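Local coordinates for complement factor MASP-3 (Homo sapiens, PDB 3DEM), which is a complement serine protease of innate immunity whose calcium-binding CUB1-EGF-CUB2 region carries interaction sites for mannan-binding lectin and ficolins, at residues Ser133-Cys138 with Arg160-Glu165; Asn185-Ser190 with Phe260-Ser265; Asp226-Lys231 with Gly238-Glu243. All coordinates share one frame; numbering follows the deposited sequence.

Interaction 1 (Ser133-Cys138 with Arg160-Glu165)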
loop_
_atom_site.group_PDB
_atom_site.type_symbol
_atom_site.label_atom_id
_atom_site.label_comp_id
_atom_site.label_asym_id
_atom_site.label_seq_id
_atom_site.Cartn_x
_atom_site.Cartn_y
_atom_site.Cartn_z
ATOM N N SER A 133 7.939 4.238 -20.311
ATOM C CA SER A 133 7.605 4.772 -18.986
ATOM C C SER A 133 7.310 6.262 -19.115
ATOM O O SER A 133 7.538 6.844 -20.175
ATOM C CB SER A 133 8.748 4.541 -17.997
ATOM O OG SER A 133 9.917 5.219 -18.419
ATOM N N CYS A 134 6.807 6.876 -18.043
ATOM C CA CYS A 134 6.413 8.284 -18.093
ATOM C C CYS A 134 7.581 9.185 -18.482
ATOM O O CYS A 134 8.686 9.043 -17.957
ATOM C CB CYS A 134 5.809 8.732 -16.763
ATOM S SG CYS A 134 4.357 7.781 -16.251
ATOM N N ASP A 135 7.330 10.100 -19.414
ATOM C CA ASP A 135 8.348 11.037 -19.883
ATOM C C ASP A 135 8.819 11.957 -18.744
ATOM O O ASP A 135 10.021 12.091 -18.511
ATOM C CB ASP A 135 7.798 11.849 -21.058
ATOM C CG ASP A 135 8.862 12.670 -21.775
ATOM O OD1 ASP A 135 10.061 12.544 -21.457
ATOM O OD2 ASP A 135 8.488 13.446 -22.676
ATOM N N HIS A 136 7.874 12.574 -18.034
ATOM C CA HIS A 136 8.216 13.465 -16.925
ATOM C C HIS A 136 7.877 12.857 -15.561
ATOM O O HIS A 136 8.736 12.258 -14.915
ATOM C CB HIS A 136 7.544 14.837 -17.074
ATOM C CG HIS A 136 8.082 15.659 -18.202
ATOM N ND1 HIS A 136 7.532 16.869 -18.569
ATOM C CD2 HIS A 136 9.112 15.444 -19.051
ATOM C CE1 HIS A 136 8.205 17.368 -19.588
ATOM N NE2 HIS A 136 9.168 16.522 -19.903
ATOM N N TYR A 137 6.624 13.003 -15.133
ATOM C CA TYR A 137 6.201 12.516 -13.820
ATOM C C TYR A 137 5.378 11.234 -13.897
ATOM O O TYR A 137 4.507 11.090 -14.757
ATOM C CB TYR A 137 5.380 13.580 -13.092
ATOM C CG TYR A 137 6.072 14.910 -12.918
ATOM C CD1 TYR A 137 7.255 15.010 -12.196
ATOM C CD2 TYR A 137 5.529 16.073 -13.453
ATOM C CE1 TYR A 137 7.890 16.240 -12.022
ATOM C CE2 TYR A 137 6.150 17.297 -13.291
ATOM C CZ TYR A 137 7.329 17.376 -12.575
ATOM O OH TYR A 137 7.944 18.594 -12.404
ATOM N N CYS A 138 5.655 10.310 -12.981
ATOM C CA CYS A 138 4.836 9.119 -12.803
ATOM C C CYS A 138 4.117 9.208 -11.458
ATOM O O CYS A 138 4.721 9.578 -10.458
ATOM C CB CYS A 138 5.702 7.856 -12.852
ATOM S SG CYS A 138 4.783 6.285 -12.788
ATOM N N ARG A 160 1.651 9.493 -22.110
ATOM C CA ARG A 160 2.959 9.164 -21.578
ATOM C C ARG A 160 3.992 10.261 -21.817
ATOM O O ARG A 160 4.662 10.704 -20.885
ATOM C CB ARG A 160 3.421 7.845 -22.193
ATOM C CG ARG A 160 4.675 7.279 -21.600
ATOM C CD ARG A 160 4.919 5.870 -22.117
ATOM N NE ARG A 160 4.951 5.806 -23.575
ATOM C CZ ARG A 160 6.022 6.088 -24.310
ATOM N NH1 ARG A 160 7.148 6.463 -23.716
ATOM N NH2 ARG A 160 5.973 6.000 -25.640
ATOM N N THR A 161 4.129 10.697 -23.066
ATOM C CA THR A 161 5.113 11.722 -23.389
ATOM C C THR A 161 4.553 13.139 -23.284
ATOM O O THR A 161 3.339 13.349 -23.314
ATOM C CB THR A 161 5.772 11.485 -24.768
ATOM O OG1 THR A 161 4.773 11.484 -25.791
ATOM C CG2 THR A 161 6.502 10.158 -24.781
ATOM N N CYS A 162 5.458 14.103 -23.154
ATOM C CA CYS A 162 5.084 15.477 -22.870
ATOM C C CYS A 162 5.521 16.431 -23.983
ATOM O O CYS A 162 6.710 16.723 -24.129
ATOM C CB CYS A 162 5.701 15.895 -21.537
ATOM S SG CYS A 162 5.143 14.900 -20.127
ATOM N N ARG A 163 4.554 16.910 -24.761
ATOM C CA ARG A 163 4.826 17.809 -25.881
ATOM C C ARG A 163 4.613 19.261 -25.470
ATOM O O ARG A 163 4.215 19.534 -24.344
ATOM C CB ARG A 163 3.930 17.464 -27.079
ATOM C CG ARG A 163 2.446 17.738 -26.865
ATOM C CD ARG A 163 1.676 17.656 -28.181
ATOM N NE ARG A 163 0.301 18.133 -28.043
ATOM C CZ ARG A 163 -0.063 19.409 -28.141
ATOM N NH1 ARG A 163 0.849 20.346 -28.379
ATOM N NH2 ARG A 163 -1.342 19.750 -28.002
ATOM N N VAL A 164 4.881 20.184 -26.389
ATOM C CA VAL A 164 4.648 21.603 -26.144
ATOM C C VAL A 164 3.940 22.228 -27.327
ATOM O O VAL A 164 3.928 21.670 -28.423
ATOM C CB VAL A 164 5.969 22.389 -25.927
ATOM C CG1 VAL A 164 6.680 21.921 -24.671
ATOM C CG2 VAL A 164 6.876 22.278 -27.155
ATOM N N GLU A 165 3.346 23.393 -27.102
ATOM C CA GLU A 165 2.910 24.231 -28.202
ATOM C C GLU A 165 4.090 25.109 -28.573
ATOM O O GLU A 165 4.635 25.807 -27.720
ATOM C CB GLU A 165 1.692 25.068 -27.806
ATOM C CG GLU A 165 0.379 24.278 -27.785
ATOM C CD GLU A 165 0.089 23.548 -29.103
ATOM O OE1 GLU A 165 -0.580 22.497 -29.066
ATOM O OE2 GLU A 165 0.528 24.008 -30.184
HETATM O O HOH W 1 9.253 15.424 -23.855
HETATM O O HOH W 2 5.148 11.819 -18.309
#

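Interaction 2 (Asn185-Ser190 with Phe260-Ser265). With CA (calcium ion), chain F.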
loop_
_atom_site.group_PDB
_atom_site.type_symbol
_atom_site.label_atom_id
_atom_site.label_comp_id
_atom_site.label_asym_id
_atom_site.label_seq_id
_atom_site.Cartn_x
_atom_site.Cartn_y
_atom_site.Cartn_z
ATOM N N ASN A 185 18.728 22.710 -24.035
ATOM C CA ASN A 185 18.265 21.565 -23.265
ATOM C C ASN A 185 17.515 20.611 -24.195
ATOM O O ASN A 185 17.104 21.008 -25.286
ATOM C CB ASN A 185 17.380 22.020 -22.104
ATOM C CG ASN A 185 18.105 22.955 -21.162
ATOM O OD1 ASN A 185 19.044 22.554 -20.477
ATOM N ND2 ASN A 185 17.678 24.211 -21.127
ATOM N N PRO A 186 17.363 19.340 -23.789
ATOM C CA PRO A 186 16.637 18.393 -24.635
ATOM C C PRO A 186 15.299 18.952 -25.133
ATOM O O PRO A 186 14.492 19.417 -24.339
ATOM C CB PRO A 186 16.403 17.201 -23.699
ATOM C CG PRO A 186 17.550 17.255 -22.740
ATOM C CD PRO A 186 17.854 18.720 -22.544
ATOM N N TYR A 187 15.064 18.912 -26.440
ATOM C CA TYR A 187 13.783 19.371 -26.977
ATOM C C TYR A 187 12.637 18.415 -26.640
ATOM O O TYR A 187 12.848 17.205 -26.515
ATOM C CB TYR A 187 13.861 19.626 -28.486
ATOM C CG TYR A 187 14.390 18.486 -29.326
ATOM C CD1 TYR A 187 13.577 17.411 -29.684
ATOM C CD2 TYR A 187 15.689 18.508 -29.809
ATOM C CE1 TYR A 187 14.059 16.375 -30.476
ATOM C CE2 TYR A 187 16.180 17.481 -30.605
ATOM C CZ TYR A 187 15.365 16.417 -30.932
ATOM O OH TYR A 187 15.868 15.400 -31.719
ATOM N N PRO A 188 11.422 18.966 -26.459
ATOM C CA PRO A 188 10.238 18.179 -26.119
ATOM C C PRO A 188 9.926 17.101 -27.157
ATOM O O PRO A 188 10.022 17.339 -28.356
ATOM C CB PRO A 188 9.119 19.225 -26.098
ATOM C CG PRO A 188 9.809 20.509 -25.834
ATOM C CD PRO A 188 11.116 20.404 -26.548
ATOM N N LYS A 189 9.558 15.921 -26.679
ATOM C CA LYS A 189 9.147 14.827 -27.533
ATOM C C LYS A 189 7.770 15.105 -28.121
ATOM O O LYS A 189 7.051 15.989 -27.650
ATOM C CB LYS A 189 9.100 13.526 -26.726
ATOM C CG LYS A 189 10.435 13.114 -26.125
ATOM C CD LYS A 189 10.290 11.868 -25.257
ATOM C CE LYS A 189 11.603 11.512 -24.581
ATOM N NZ LYS A 189 12.064 12.562 -23.611
ATOM N N SER A 190 7.426 14.356 -29.165
ATOM C CA SER A 190 6.069 14.325 -29.709
ATOM C C SER A 190 5.511 15.692 -30.074
ATOM O O SER A 190 4.320 15.938 -29.912
ATOM C CB SER A 190 5.127 13.631 -28.724
ATOM O OG SER A 190 5.582 12.325 -28.452
ATOM N N PHE A 260 9.680 21.728 -37.458
ATOM C CA PHE A 260 10.480 20.842 -36.629
ATOM C C PHE A 260 9.610 19.752 -36.021
ATOM O O PHE A 260 8.699 20.033 -35.249
ATOM C CB PHE A 260 11.214 21.622 -35.530
ATOM C CG PHE A 260 12.064 20.757 -34.635
ATOM C CD1 PHE A 260 12.936 19.819 -35.178
ATOM C CD2 PHE A 260 12.004 20.892 -33.252
ATOM C CE1 PHE A 260 13.724 19.019 -34.357
ATOM C CE2 PHE A 260 12.788 20.099 -32.422
ATOM C CZ PHE A 260 13.651 19.160 -32.977
ATOM N N HIS A 261 9.896 18.508 -36.384
ATOM C CA HIS A 261 9.127 17.367 -35.900
ATOM C C HIS A 261 9.967 16.555 -34.926
ATOM O O HIS A 261 11.127 16.264 -35.204
ATOM C CB HIS A 261 8.695 16.480 -37.076
ATOM C CG HIS A 261 7.896 15.272 -36.676
ATOM N ND1 HIS A 261 8.475 14.052 -36.395
ATOM C CD2 HIS A 261 6.562 15.095 -36.531
ATOM C CE1 HIS A 261 7.534 13.181 -36.078
ATOM N NE2 HIS A 261 6.363 13.788 -36.153
ATOM N N SER A 262 9.387 16.202 -33.783
ATOM C CA SER A 262 10.057 15.308 -32.840
ATOM C C SER A 262 9.164 14.126 -32.471
ATOM O O SER A 262 7.963 14.292 -32.254
ATOM C CB SER A 262 10.525 16.062 -31.585
ATOM O OG SER A 262 9.438 16.482 -30.779
ATOM N N ASP A 263 9.752 12.933 -32.403
ATOM C CA ASP A 263 8.990 11.734 -32.071
ATOM C C ASP A 263 8.923 11.474 -30.562
ATOM O O ASP A 263 9.291 12.332 -29.763
ATOM C CB ASP A 263 9.513 10.507 -32.829
ATOM C CG ASP A 263 10.858 10.015 -32.310
ATOM O OD1 ASP A 263 11.405 10.613 -31.362
ATOM O OD2 ASP A 263 11.372 9.019 -32.855
ATOM N N ASN A 264 8.459 10.284 -30.188
ATOM C CA ASN A 264 8.162 9.970 -28.796
ATOM C C ASN A 264 9.353 9.485 -27.959
ATOM O O ASN A 264 9.171 8.941 -26.867
ATOM C CB ASN A 264 7.010 8.962 -28.715
ATOM C CG ASN A 264 7.405 7.571 -29.194
ATOM O OD1 ASN A 264 8.555 7.326 -29.564
ATOM N ND2 ASN A 264 6.449 6.649 -29.179
ATOM N N SER A 265 10.569 9.706 -28.453
ATOM C CA SER A 265 11.751 9.119 -27.825
ATOM C C SER A 265 13.019 9.960 -28.011
ATOM O O SER A 265 13.175 10.636 -29.023
ATOM C CB SER A 265 11.961 7.696 -28.360
ATOM O OG SER A 265 13.128 7.116 -27.816
HETATM CA CA CA F . 13.458 11.824 -30.949
HETATM O O HOH W 3 11.989 13.361 -29.847
HETATM O O HOH W 4 15.170 12.893 -29.655
#

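Interaction 3 (Asp226-Lys231 with Gly238-Glu243). With CA (calcium ion), chain F.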
loop_
_atom_site.group_PDB
_atom_site.type_symbol
_atom_site.label_atom_id
_atom_site.label_comp_id
_atom_site.label_asym_id
_atom_site.label_seq_id
_atom_site.Cartn_x
_atom_site.Cartn_y
_atom_site.Cartn_z
ATOM N N ASP A 226 13.253 12.340 -35.958
ATOM C CA ASP A 226 13.062 13.778 -35.825
ATOM C C ASP A 226 13.658 14.474 -37.047
ATOM O O ASP A 226 14.515 13.914 -37.727
ATOM C CB ASP A 226 13.755 14.300 -34.566
ATOM C CG ASP A 226 13.416 13.486 -33.322
ATOM O OD1 ASP A 226 12.330 12.860 -33.262
ATOM O OD2 ASP A 226 14.245 13.484 -32.390
ATOM N N TYR A 227 13.218 15.700 -37.321
ATOM C CA TYR A 227 13.727 16.410 -38.484
ATOM C C TYR A 227 13.262 17.853 -38.590
ATOM O O TYR A 227 12.253 18.253 -37.999
ATOM C CB TYR A 227 13.348 15.669 -39.768
ATOM C CG TYR A 227 11.857 15.429 -39.911
ATOM C CD1 TYR A 227 11.026 16.408 -40.431
ATOM C CD2 TYR A 227 11.282 14.221 -39.519
ATOM C CE1 TYR A 227 9.669 16.197 -40.564
ATOM C CE2 TYR A 227 9.917 14.001 -39.650
ATOM C CZ TYR A 227 9.117 14.998 -40.173
ATOM O OH TYR A 227 7.757 14.799 -40.310
ATOM N N ILE A 228 14.028 18.624 -39.355
ATOM C CA ILE A 228 13.635 19.943 -39.792
ATOM C C ILE A 228 13.331 19.875 -41.283
ATOM O O ILE A 228 14.082 19.265 -42.050
ATOM C CB ILE A 228 14.784 20.961 -39.599
ATOM C CG1 ILE A 228 15.086 21.172 -38.118
ATOM C CG2 ILE A 228 14.444 22.295 -40.261
ATOM C CD1 ILE A 228 16.243 22.120 -37.870
ATOM N N LYS A 229 12.216 20.479 -41.676
ATOM C CA LYS A 229 11.936 20.766 -43.070
ATOM C C LYS A 229 11.815 22.282 -43.182
ATOM O O LYS A 229 11.319 22.949 -42.267
ATOM C CB LYS A 229 10.617 20.134 -43.509
ATOM C CG LYS A 229 10.652 18.635 -43.746
ATOM C CD LYS A 229 9.218 18.094 -43.847
ATOM C CE LYS A 229 9.171 16.631 -44.278
ATOM N NZ LYS A 229 7.759 16.162 -44.498
ATOM N N ILE A 230 12.262 22.823 -44.305
ATOM C CA ILE A 230 12.179 24.252 -44.535
ATOM C C ILE A 230 11.504 24.509 -45.870
ATOM O O ILE A 230 12.050 24.178 -46.922
ATOM C CB ILE A 230 13.568 24.903 -44.535
ATOM C CG1 ILE A 230 14.276 24.652 -43.194
ATOM C CG2 ILE A 230 13.450 26.390 -44.847
ATOM C CD1 ILE A 230 15.696 25.187 -43.134
ATOM N N LYS A 231 10.308 25.086 -45.825
ATOM C CA LYS A 231 9.598 25.412 -47.050
ATOM C C LYS A 231 9.840 26.854 -47.483
ATOM O O LYS A 231 9.546 27.798 -46.749
ATOM C CB LYS A 231 8.094 25.137 -46.928
ATOM C CG LYS A 231 7.336 25.448 -48.208
ATOM C CD LYS A 231 5.928 24.880 -48.212
ATOM C CE LYS A 231 5.270 25.099 -49.561
ATOM N NZ LYS A 231 3.837 24.717 -49.569
ATOM N N GLY A 238 15.265 19.691 -47.028
ATOM C CA GLY A 238 15.380 18.715 -45.962
ATOM C C GLY A 238 14.853 17.378 -46.431
ATOM O O GLY A 238 14.719 17.154 -47.629
ATOM N N PRO A 239 14.531 16.481 -45.488
ATOM C CA PRO A 239 14.612 16.728 -44.047
ATOM C C PRO A 239 16.051 16.792 -43.517
ATOM O O PRO A 239 16.958 16.203 -44.092
ATOM C CB PRO A 239 13.867 15.536 -43.442
ATOM C CG PRO A 239 13.968 14.458 -44.473
ATOM C CD PRO A 239 14.035 15.131 -45.806
ATOM N N PHE A 240 16.246 17.520 -42.423
ATOM C CA PHE A 240 17.567 17.651 -41.826
ATOM C C PHE A 240 17.570 17.058 -40.429
ATOM O O PHE A 240 16.649 17.290 -39.640
ATOM C CB PHE A 240 18.000 19.119 -41.753
ATOM C CG PHE A 240 18.043 19.810 -43.086
ATOM C CD1 PHE A 240 17.186 20.864 -43.362
ATOM C CD2 PHE A 240 18.936 19.399 -44.067
ATOM C CE1 PHE A 240 17.224 21.506 -44.592
ATOM C CE2 PHE A 240 18.975 20.030 -45.298
ATOM C CZ PHE A 240 18.119 21.088 -45.560
ATOM N N CYS A 241 18.611 16.290 -40.130
ATOM C CA CYS A 241 18.791 15.729 -38.801
ATOM C C CYS A 241 20.277 15.452 -38.589
ATOM O O CYS A 241 21.103 15.777 -39.444
ATOM C CB CYS A 241 17.965 14.450 -38.640
ATOM S SG CYS A 241 18.371 13.180 -39.845
ATOM N N GLY A 242 20.622 14.872 -37.444
ATOM C CA GLY A 242 22.006 14.487 -37.177
ATOM C C GLY A 242 22.800 15.458 -36.319
ATOM O O GLY A 242 22.238 16.301 -35.624
ATOM N N GLU A 243 24.123 15.326 -36.378
ATOM C CA GLU A 243 25.035 16.096 -35.535
ATOM C C GLU A 243 25.689 17.244 -36.290
ATOM O O GLU A 243 26.424 18.037 -35.713
ATOM C CB GLU A 243 26.124 15.180 -34.970
ATOM C CG GLU A 243 25.584 14.106 -34.039
ATOM C CD GLU A 243 26.548 12.947 -33.855
ATOM O OE1 GLU A 243 27.730 13.196 -33.537
ATOM O OE2 GLU A 243 26.116 11.782 -34.032
HETATM CA CA CA F . 13.458 11.824 -30.949
HETATM O O HOH W 3 11.989 13.361 -29.847
HETATM O O HOH W 4 15.170 12.893 -29.655
#

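Interaction 1 (Ser133-Cys138 with Arg160-Glu165)
Asp135 makes the central contact with Arg160-Cys162, and each part of its side chain finds a neighbour. Asp135 CB lies 3.3 Å from Arg160 O and 3.6 Å from Thr161 CA, packed along the opposing backbone. CG sits anti to the backbone N (chi1 -170°), which carries the carboxylate along Thr161 toward the next peptide. Asp135 OD2 then accepts from Cys162 N through its anti lone pair, at 3.1 Å and with an N-H...O angle of 159°. OD1, the other tip, forms a salt bridge with Lys189 of the second CUB domain, so the carboxylate is gripped from two sides and its rotation is probably fixed. At the base of the same residue, Asp135 N donates to Arg160 O at 3.1 Å, arriving from above the carbonyl plane. Arg160 O also accepts a hydrogen bond from a water, which in turn accepts one from His136 N and so bridges the two segments a second time.

Next to this polar grip, Cys162 lies over one face of the His136 imidazole. Its CB stands 3.7 Å from the ring centroid in a CH-pi contact, and SG is 3.8 Å from the same centre. ND1 of the ring takes the N-H of Arg150, and Tyr153 meets the imidazole edge-to-face. At the far end the Arg160 aliphatic chain passes alongside Ser133, with CG 3.2 Å from Ser133 O; a bend at chi3 (55°) brings that oxygen to the edge of the guanidinium.

Cys134, Cys138 and Cys162 form disulfides with Cys147, Cys124 and Cys149 respectively. With the cysteines taken in chain order, this is the first-third, second-fourth, fifth-sixth disulfide pattern of an EGF-like module, here the calcium-binding EGF domain between the two CUB domains.

Interaction 2 (Asn185-Ser190 with Phe260-Ser265)
Asp263 O is held by two donors: Ser190 N at 2.8 Å, coming from well above the carbonyl plane, and a calcium-bound water at 2.9 Å. One residue back, Ser262 OG gives a short bond of 2.6 Å to Pro188 O, in the carbonyl plane and on a lone pair. Its chi1 of 69° sets OG between the backbone N and the carbonyl carbon, facing Pro188 O; OG also accepts from Ser191 N.

Tyr187 and Phe260 form a T-shaped pair. The Phe260 edge points at the Tyr187 face, with CZ over the ring centre, centroids 4.9 Å apart and planes at 82°. Ser262 CB packs at Tyr187 CE1, and the tyrosine hydroxyl hydrogen-bonds to the calcium-binding carboxylate of Asp226. Lys189 lays its methylenes along the turn, CB 3.3 Å from Asp263 O and CD beside Asn264 O.

That turn is an Asx turn, closed by Ser265 N on Asp263 OD1. The same OD1 binds calcium at 2.4 Å and Ser265 O does so at 2.3 Å, while Glu216 and Asp226 complete the protein ligands. The 185-190 loop therefore braces the metal-binding turn from its second shell, and calcium probably stiffens this end of the CUB domain.

Interaction 3 (Asp226-Lys231 with Gly238-Glu243)
This is the antiparallel hairpin pairing of strands 227-232 and 235-240, at one edge of a four-stranded sheet in the second CUB domain. Ile228 and Phe240 are a hydrogen-bonded pair: Ile228 N donates to Phe240 O at 3.0 Å, and Phe240 N returns the bond to Ile228 O at 2.8 Å. The strand segments run 150° apart in direction.

On the face carrying Ile228, Phe240 CE1 lies 4.2 Å from Ile230 CD1, while the centre of the phenyl face is laid over Gly238 CA. Ile228 and Ile230 turn inward onto strands 255-261 and 205-209, the latter belonging to the other sheet. The opposite face brings Tyr227 CB to Pro239 CB at 3.7 Å, after a cis Gly238-Pro239 peptide. The Tyr227 ring also stacks on His261.

At the open end of the hairpin, where Asp226 precedes one strand and Cys241 follows the other, Cys241 CB touches Asp226 O and its sulfur bonds to Cys223. The Asp226 carboxylate, whose OD2 is also hydrogen-bonded to the Tyr187 hydroxyl, chelates calcium unevenly, OD2 at 2.3 Å and OD1 at 2.8 Å. Backbone bonds and a disulfide thus probably restrain this ligand residue just before the strand, and the cation probably keeps the carboxylate ionised.

Overall arrangement
Along the chain, interaction 1 closes within the EGF-like domain before the other two open in the second CUB domain, where interaction 3 is nested inside the loop closed by interaction 2. The centres of interactions 1 and 2 are about 11 Å apart and the contacts touch across the domain boundary, with Thr161 OG1 and Ser190 OG 2.9 Å apart. Interactions 2 and 3, about 13 Å apart, share a sheet in which strands 255-261 and 227-232 are neighbours, and both supply ligands to one calcium. Interactions 1 and 3 do not touch. Interaction 2 therefore joins the EGF-CUB2 junction to the metal site, consistent with calcium helping to order this region.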